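Local coordinates for protein taurocyamine kinase (Schistosoma mansoni, PDB 4WOD) that reversibly transfers phosphate between ATP and guanidino compounds such as taurocyamine, as a magnesium-dependent phosphagen kinase built from two fused, kinase-like repeats, at residues K388-P392 with E393-K397; A407-A410 with H411-N415; I143-E146 with N147-T151; T330-D333 with A334-E337. The protein carries 4 engineered substitutions. All blocks are in the same frame, centred on the assembly; numbering follows the deposited sequence.

Contact 1 (K388-P392 with E393-K397); sequences KYLTP and EIIKK
T391 meets E393 and I394 at the start of helix 392-398, where it is the N-cap residue and P392 opens the first turn. The polar part centres on the threonine hydroxyl. I394 N donates to T391 OG1 at 3.2 Å, a somewhat bent bond of 148°, and the hydroxyl in turn gives a weak bond to E393 OE1 at 3.1 Å. With chi1 of 64° the hydroxyl lies between the backbone N and the carbonyl carbon of T391, which turns it toward the amides of the first turn. The E393 chain reaches back by a bend at chi2 (67°), and its carboxylate lies alongside the proline, OE2 3.4 Å from P392 CB.

The backbone takes over from there: I395 N bonds to T391 O at 2.9 Å and K396 N to P392 O, the first regular helical bonds. Just ahead, L390 is the centre of an inverse gamma turn.

Apolar contacts lie on the inner side. L390 sends CD1 to I394 CG2 and crosses the I395 side chain at about a right angle. Beyond the pair, L390 packs the turn against helices 369-376 and 437-448 within the second N-terminal domain, and both L390 and I394 touch L409 of helix 409-418, while P392, E393 and K396 face outward. Y389 turns its hydroxyl to D446, which also forms a salt bridge with K388. Across the turn, the closest carbon approach between leucine and isoleucine is L390 CG to I395 CG1, 3.9 Å.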
# COMPACT_ATOMS: atom_id res chain seq x y z
N LYS A 388 -21.78 -1.20 -14.74
CA LYS A 388 -23.03 -1.12 -15.48
C LYS A 388 -23.14 -2.18 -16.58
O LYS A 388 -24.22 -2.73 -16.83
CB LYS A 388 -23.18 0.29 -16.09
CG LYS A 388 -24.49 0.55 -16.78
CD LYS A 388 -24.53 1.98 -17.27
CE LYS A 388 -25.71 2.23 -18.18
NZ LYS A 388 -25.72 3.65 -18.63
N TYR A 389 -22.02 -2.50 -17.24
CA TYR A 389 -22.07 -3.44 -18.35
C TYR A 389 -21.60 -4.82 -17.97
O TYR A 389 -21.53 -5.71 -18.81
CB TYR A 389 -21.28 -2.89 -19.54
CG TYR A 389 -22.00 -1.69 -20.10
CD1 TYR A 389 -23.07 -1.85 -20.97
CD2 TYR A 389 -21.66 -0.41 -19.69
CE1 TYR A 389 -23.77 -0.76 -21.45
CE2 TYR A 389 -22.35 0.69 -20.17
CZ TYR A 389 -23.40 0.51 -21.06
OH TYR A 389 -24.09 1.60 -21.52
N LEU A 390 -21.29 -5.00 -16.68
CA LEU A 390 -20.93 -6.32 -16.19
C LEU A 390 -22.20 -7.07 -15.78
O LEU A 390 -22.48 -7.24 -14.59
CB LEU A 390 -19.97 -6.23 -15.01
CG LEU A 390 -19.25 -7.53 -14.68
CD1 LEU A 390 -18.21 -7.85 -15.75
CD2 LEU A 390 -18.59 -7.45 -13.31
N THR A 391 -22.97 -7.51 -16.78
CA THR A 391 -24.26 -8.17 -16.52
C THR A 391 -24.07 -9.65 -16.17
O THR A 391 -22.98 -10.21 -16.38
CB THR A 391 -25.21 -8.04 -17.74
OG1 THR A 391 -24.65 -8.72 -18.87
CG2 THR A 391 -25.47 -6.57 -18.09
N PRO A 392 -25.11 -10.29 -15.61
CA PRO A 392 -25.05 -11.74 -15.39
C PRO A 392 -24.68 -12.52 -16.64
O PRO A 392 -23.88 -13.46 -16.58
CB PRO A 392 -26.48 -12.07 -14.94
CG PRO A 392 -26.90 -10.84 -14.19
CD PRO A 392 -26.27 -9.68 -14.93
N GLU A 393 -25.26 -12.14 -17.78
CA GLU A 393 -25.04 -12.85 -19.03
C GLU A 393 -23.60 -12.63 -19.55
O GLU A 393 -23.01 -13.51 -20.18
CB GLU A 393 -26.08 -12.44 -20.07
CG GLU A 393 -27.57 -12.36 -19.59
CD GLU A 393 -27.90 -11.25 -18.55
OE1 GLU A 393 -27.43 -10.10 -18.70
OE2 GLU A 393 -28.64 -11.52 -17.57
N ILE A 394 -23.05 -11.46 -19.26
CA ILE A 394 -21.67 -11.15 -19.61
C ILE A 394 -20.72 -11.96 -18.72
O ILE A 394 -19.77 -12.56 -19.20
CB ILE A 394 -21.38 -9.64 -19.48
CG1 ILE A 394 -21.91 -8.89 -20.71
CG2 ILE A 394 -19.88 -9.38 -19.24
CD1 ILE A 394 -21.24 -9.25 -22.00
N ILE A 395 -20.99 -11.98 -17.41
CA ILE A 395 -20.20 -12.80 -16.50
C ILE A 395 -20.22 -14.27 -16.94
O ILE A 395 -19.18 -14.92 -17.01
CB ILE A 395 -20.71 -12.67 -15.05
CG1 ILE A 395 -20.41 -11.26 -14.51
CG2 ILE A 395 -20.05 -13.72 -14.15
CD1 ILE A 395 -21.02 -10.97 -13.13
N LYS A 396 -21.40 -14.78 -17.25
CA LYS A 396 -21.56 -16.18 -17.67
C LYS A 396 -20.79 -16.48 -18.95
O LYS A 396 -20.15 -17.52 -19.07
CB LYS A 396 -23.04 -16.50 -17.85
CG LYS A 396 -23.31 -17.78 -18.64
CD LYS A 396 -24.82 -18.00 -18.81
CE LYS A 396 -25.11 -19.21 -19.68
NZ LYS A 396 -24.23 -20.35 -19.31
N LYS A 397 -20.87 -15.56 -19.91
CA LYS A 397 -20.21 -15.74 -21.20
C LYS A 397 -18.68 -15.74 -21.07
O LYS A 397 -18.02 -16.56 -21.70
CB LYS A 397 -20.64 -14.64 -22.17
CG LYS A 397 -20.17 -14.78 -23.59
CD LYS A 397 -20.68 -13.60 -24.42
CE LYS A 397 -19.93 -13.47 -25.73
NZ LYS A 397 -20.33 -14.48 -26.74

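Contact 2 (A407-A410 with H411-N415); sequences ATLA and HMIRN
T408 and H411 face each other across the first turn of helix 409-418, each using its side chain on the other's backbone. H411 N donates to T408 OG1 at 2.9 Å with a fairly straight angle of 158°. In return T408 N points to H411 ND1 at 3.2 Å, arriving at the ring edge close to its plane, though the bond is bent to 135°. The imidazole gets there because its CG stands beside the backbone N (chi1 -84°), folding the ring back over the start of the helix. ND1 also lies 2.7 Å from T408 OG1, so ring, hydroxyl and both amides form one compact polar cluster.

On another side of the helix the contacts are apolar. L409 CD1 packs at 3.9 Å on M412 CG, close to the sulfur as well, and more loosely on I413 CG2. The backbone bonds of this turn are uneven: I413 N reaches L409 O at 3.2 Å, whereas M412 N bonds only weakly to both T408 O and L409 O.

Further out, H411 NE2 donates to M364 O, which holds the far side of the ring and fixes its rotation. R414 extends away to a salt bridge with E367 and bonds to N292 and the D557 carbonyl, so its guanidinium ties this helix to both repeats. L409, M412 and I413 lean on Y439 of helix 437-448, and L409 and I413 also pack against helix 369-376. The whole is a capping box with histidine as the second partner, at the head of a buried helix in the second N-terminal domain.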
# COMPACT_ATOMS: atom_id res chain seq x y z
N ALA A 407 -5.00 -12.28 -21.10
CA ALA A 407 -5.81 -11.27 -20.45
C ALA A 407 -7.24 -11.78 -20.17
O ALA A 407 -7.83 -12.55 -20.95
CB ALA A 407 -5.85 -10.00 -21.31
N THR A 408 -7.78 -11.36 -19.03
CA THR A 408 -9.12 -11.77 -18.63
C THR A 408 -10.01 -10.57 -18.33
O THR A 408 -9.51 -9.45 -18.15
CB THR A 408 -9.08 -12.67 -17.37
OG1 THR A 408 -8.64 -11.90 -16.25
CG2 THR A 408 -8.15 -13.86 -17.59
N LEU A 409 -11.32 -10.82 -18.28
CA LEU A 409 -12.29 -9.79 -17.92
C LEU A 409 -12.08 -9.40 -16.47
O LEU A 409 -12.28 -8.24 -16.08
CB LEU A 409 -13.73 -10.30 -18.16
CG LEU A 409 -14.89 -9.36 -17.82
CD1 LEU A 409 -14.88 -8.09 -18.67
CD2 LEU A 409 -16.22 -10.08 -17.99
N ALA A 410 -11.68 -10.39 -15.67
CA ALA A 410 -11.40 -10.16 -14.27
C ALA A 410 -10.26 -9.16 -14.12
O ALA A 410 -10.33 -8.23 -13.32
CB ALA A 410 -11.08 -11.45 -13.58
N HIS A 411 -9.22 -9.35 -14.94
CA HIS A 411 -8.11 -8.40 -14.96
C HIS A 411 -8.58 -6.97 -15.13
O HIS A 411 -8.09 -6.05 -14.46
CB HIS A 411 -7.13 -8.74 -16.11
CG HIS A 411 -6.12 -9.78 -15.76
ND1 HIS A 411 -6.05 -11.00 -16.40
CD2 HIS A 411 -5.13 -9.79 -14.83
CE1 HIS A 411 -5.06 -11.70 -15.89
NE2 HIS A 411 -4.49 -10.99 -14.93
N MET A 412 -9.53 -6.76 -16.04
CA MET A 412 -9.83 -5.40 -16.46
C MET A 412 -10.84 -4.70 -15.53
O MET A 412 -10.86 -3.48 -15.47
CB MET A 412 -10.31 -5.38 -17.93
CG MET A 412 -11.75 -5.75 -18.20
SD MET A 412 -12.17 -5.51 -19.98
CE MET A 412 -10.72 -6.23 -20.71
N ILE A 413 -11.62 -5.45 -14.76
CA ILE A 413 -12.50 -4.78 -13.78
C ILE A 413 -11.85 -4.64 -12.39
O ILE A 413 -12.41 -3.96 -11.52
CB ILE A 413 -13.85 -5.53 -13.62
CG1 ILE A 413 -13.64 -6.87 -12.91
CG2 ILE A 413 -14.58 -5.68 -14.97
CD1 ILE A 413 -14.90 -7.42 -12.26
N ARG A 414 -10.67 -5.22 -12.20
CA ARG A 414 -10.03 -5.25 -10.89
C ARG A 414 -9.84 -3.85 -10.29
O ARG A 414 -10.09 -3.64 -9.09
CB ARG A 414 -8.67 -5.96 -10.95
CG ARG A 414 -8.15 -6.34 -9.58
CD ARG A 414 -6.79 -7.06 -9.62
NE ARG A 414 -6.47 -7.63 -8.30
CZ ARG A 414 -5.88 -6.94 -7.31
NH1 ARG A 414 -5.54 -5.67 -7.48
NH2 ARG A 414 -5.65 -7.53 -6.15
N ASN A 415 -9.40 -2.89 -11.10
CA ASN A 415 -9.19 -1.54 -10.55
C ASN A 415 -10.50 -0.98 -9.98
O ASN A 415 -10.50 -0.33 -8.93
CB ASN A 415 -8.62 -0.56 -11.60
CG ASN A 415 -9.57 -0.31 -12.75
OD1 ASN A 415 -9.94 -1.22 -13.46
ND2 ASN A 415 -10.00 0.93 -12.90

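Contact 3 (I143-E146 with N147-T151); sequences IELE and NKIST
L145 and I149 meet one turn apart on the buried side of helix 139-154, and they make the apolar part of this contact. The two side chains cross obliquely, CD1 of L145 lying 3.8 Å from CD1 of I149. I149 carries its CG1 branch back beside its own backbone N (chi1 -67°), which brings it over the carbonyl of L145 and up to the leucine methyl. On the outer side, I143 and N147 run side by side in the same direction, with I143 CG2 3.9 Å from N147 ND2; here a methyl simply lies along the amide.

The backbone bonding is regular alpha helix. N147 N, K148 N, I149 N and S150 N reach I143 O, E144 O, L145 O and E146 O respectively, all within 2.9 Å, and the shortest is S150 N to E146 O at 2.7 Å.

One side-chain hydroxyl adds to this a turn further on. T151 OG1 donates to N147 O at 2.8 Å, and T151 N reaches the same oxygen from the opposite face of its plane, so that carbonyl is gripped twice by a single residue. E146, in contrast, extends inward with its CG anti to the backbone N, and OE2 is held by the hydroxyl of Y164.

One flank of the helix is thus laid on the antiparallel sheet of the first catalytic domain: E146 and I149 rest on I219 of strand 215-219, E146 and S150 touch strand 162-166, and L145 fills in against V128, F131 and H224 in the adjoining loops.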
# COMPACT_ATOMS: atom_id res chain seq x y z
N ILE A 143 15.61 -9.97 39.62
CA ILE A 143 15.77 -11.36 40.05
C ILE A 143 14.60 -11.74 40.97
O ILE A 143 14.03 -12.83 40.85
CB ILE A 143 17.14 -11.59 40.76
CG1 ILE A 143 18.28 -11.44 39.74
CG2 ILE A 143 17.21 -12.96 41.45
CD1 ILE A 143 19.63 -11.17 40.36
N GLU A 144 14.22 -10.84 41.88
CA GLU A 144 13.02 -11.10 42.70
C GLU A 144 11.77 -11.36 41.82
O GLU A 144 10.96 -12.26 42.12
CB GLU A 144 12.75 -9.94 43.66
CG GLU A 144 13.73 -9.90 44.81
CD GLU A 144 13.44 -8.77 45.77
OE1 GLU A 144 12.99 -9.06 46.90
OE2 GLU A 144 13.64 -7.60 45.40
N LEU A 145 11.62 -10.59 40.74
CA LEU A 145 10.52 -10.75 39.80
C LEU A 145 10.62 -12.11 39.09
O LEU A 145 9.62 -12.84 38.98
CB LEU A 145 10.53 -9.59 38.78
CG LEU A 145 9.48 -9.60 37.66
CD1 LEU A 145 8.06 -9.68 38.25
CD2 LEU A 145 9.65 -8.37 36.76
N GLU A 146 11.82 -12.46 38.65
CA GLU A 146 12.06 -13.76 38.03
C GLU A 146 11.66 -14.90 38.98
O GLU A 146 10.96 -15.82 38.57
CB GLU A 146 13.53 -13.92 37.62
CG GLU A 146 13.82 -15.25 36.94
CD GLU A 146 15.30 -15.63 36.95
OE1 GLU A 146 16.10 -14.93 37.63
OE2 GLU A 146 15.68 -16.61 36.27
N ASN A 147 12.09 -14.81 40.24
CA ASN A 147 11.76 -15.83 41.24
C ASN A 147 10.25 -15.95 41.44
O ASN A 147 9.71 -17.06 41.48
CB ASN A 147 12.42 -15.52 42.60
CG ASN A 147 13.95 -15.66 42.57
OD1 ASN A 147 14.52 -16.33 41.72
ND2 ASN A 147 14.60 -15.00 43.51
N LYS A 148 9.59 -14.81 41.59
CA LYS A 148 8.15 -14.75 41.72
C LYS A 148 7.48 -15.45 40.55
O LYS A 148 6.56 -16.27 40.72
CB LYS A 148 7.70 -13.29 41.81
CG LYS A 148 6.27 -13.06 42.31
CD LYS A 148 5.89 -11.57 42.14
CE LYS A 148 4.86 -11.14 43.15
NZ LYS A 148 5.47 -10.88 44.49
N ILE A 149 7.97 -15.16 39.34
CA ILE A 149 7.38 -15.76 38.15
C ILE A 149 7.70 -17.26 38.00
O ILE A 149 6.80 -18.06 37.67
CB ILE A 149 7.82 -15.00 36.87
CG1 ILE A 149 7.22 -13.59 36.90
CG2 ILE A 149 7.31 -15.72 35.64
CD1 ILE A 149 7.79 -12.61 35.86
N SER A 150 8.95 -17.66 38.21
CA SER A 150 9.28 -19.08 38.05
C SER A 150 8.54 -19.92 39.09
O SER A 150 8.20 -21.07 38.83
CB SER A 150 10.79 -19.34 38.16
OG SER A 150 11.27 -18.96 39.43
N THR A 151 8.27 -19.33 40.25
CA THR A 151 7.54 -20.05 41.29
C THR A 151 6.09 -20.31 40.85
O THR A 151 5.56 -21.41 41.04
CB THR A 151 7.54 -19.28 42.62
OG1 THR A 151 8.87 -19.18 43.12
CG2 THR A 151 6.67 -20.01 43.65

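Contact 4 (T330-D333 with A334-E337); sequences TELD and AVTE
The T336 hydroxyl turns back onto the carbonyl of L332 in this first stretch of helix 331-355. T336 OG1 donates to L332 O at 2.8 Å from above the carbonyl plane, while T336 N reaches the same oxygen at 3.0 Å from the opposite face, so one carbonyl takes two bonds. The hydroxyl is brought there by chi1 of -61°, which sets it beside its own backbone N; L332 CD1 lies 3.9 Å from that OG1.

The tight side faces the domain. V335 packs on L236 and Y240 of helix 236-251, its side chain about 4 Å from that of A278, a predicted ATP-site residue. A334 sits against N323, and E331 is buried, its carboxylate bonded to N98 N and S97 OG.

Toward solvent the packing is looser: the exposed D333 makes its main side-chain bond within the cap. Its OD2 accepts from T330 N at 3.0 Å, met from above the carboxylate plane, and D333 N donates in return to T330 OG1 at 3.0 Å, nearly straight at 170°. This reciprocal pair is a classic capping box, Thr at the N-cap and Asp three residues on, opening the long helix of the first catalytic domain.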
# COMPACT_ATOMS: atom_id res chain seq x y z
N THR A 330 -11.94 -7.76 23.07
CA THR A 330 -11.54 -8.86 23.93
C THR A 330 -10.59 -9.83 23.22
O THR A 330 -10.41 -9.77 21.99
CB THR A 330 -12.74 -9.68 24.43
OG1 THR A 330 -13.34 -10.33 23.31
CG2 THR A 330 -13.74 -8.79 25.12
N GLU A 331 -10.02 -10.74 24.00
CA GLU A 331 -9.15 -11.78 23.47
C GLU A 331 -9.93 -12.64 22.47
O GLU A 331 -9.41 -12.99 21.40
CB GLU A 331 -8.59 -12.64 24.61
CG GLU A 331 -7.60 -11.91 25.52
CD GLU A 331 -8.25 -11.11 26.66
OE1 GLU A 331 -9.49 -10.84 26.63
OE2 GLU A 331 -7.50 -10.75 27.59
N LEU A 332 -11.17 -12.96 22.83
CA LEU A 332 -12.04 -13.72 21.96
C LEU A 332 -12.29 -12.95 20.66
O LEU A 332 -12.17 -13.53 19.58
CB LEU A 332 -13.37 -14.03 22.66
CG LEU A 332 -14.34 -14.87 21.82
CD1 LEU A 332 -13.69 -16.18 21.36
CD2 LEU A 332 -15.59 -15.16 22.63
N ASP A 333 -12.60 -11.65 20.75
CA ASP A 333 -12.73 -10.82 19.55
C ASP A 333 -11.48 -10.90 18.68
O ASP A 333 -11.59 -11.02 17.45
CB ASP A 333 -13.00 -9.34 19.88
CG ASP A 333 -14.30 -9.11 20.62
OD1 ASP A 333 -15.25 -9.92 20.52
OD2 ASP A 333 -14.38 -8.09 21.32
N ALA A 334 -10.30 -10.81 19.31
CA ALA A 334 -9.03 -10.79 18.58
C ALA A 334 -8.71 -12.12 17.88
O ALA A 334 -8.32 -12.12 16.71
CB ALA A 334 -7.87 -10.42 19.51
N VAL A 335 -8.87 -13.24 18.57
CA VAL A 335 -8.57 -14.51 17.92
C VAL A 335 -9.64 -14.81 16.85
O VAL A 335 -9.34 -15.44 15.83
CB VAL A 335 -8.44 -15.68 18.96
CG1 VAL A 335 -9.79 -16.05 19.55
CG2 VAL A 335 -7.80 -16.88 18.33
N THR A 336 -10.87 -14.34 17.05
CA THR A 336 -11.91 -14.47 16.03
C THR A 336 -11.55 -13.63 14.79
O THR A 336 -11.61 -14.10 13.65
CB THR A 336 -13.28 -14.06 16.56
OG1 THR A 336 -13.65 -14.91 17.65
CG2 THR A 336 -14.33 -14.15 15.46
N GLU A 337 -11.15 -12.39 15.01
CA GLU A 337 -10.65 -11.56 13.90
C GLU A 337 -9.55 -12.29 13.12
O GLU A 337 -9.59 -12.35 11.88
CB GLU A 337 -10.12 -10.22 14.42
CG GLU A 337 -9.57 -9.33 13.31
CD GLU A 337 -8.85 -8.09 13.85
OE1 GLU A 337 -7.77 -8.24 14.46
OE2 GLU A 337 -9.37 -6.97 13.66

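Overall arrangement
All four contacts are local turns of helices. Contacts 1, 2 and 4 sit at helix starts and are capped by threonine, with a histidine or an aspartate completing a capping box in contacts 2 and 4, while contact 3 lies inside a helix, with regular backbone bonds and L145 packed on I149, and needs no cap. Contact 2 is fully buried, contact 1 is at the surface, and contacts 3 and 4 are partly buried. Contacts 1 and 2 share the second N-terminal domain and touch, L390 CD1 lying 3.7 Å from L409 CD2. Contacts 3 and 4 belong to the first catalytic domain, their nearest atoms about 17 Å apart. Contacts 1 and 3 lie on opposite sides of the chain's centre.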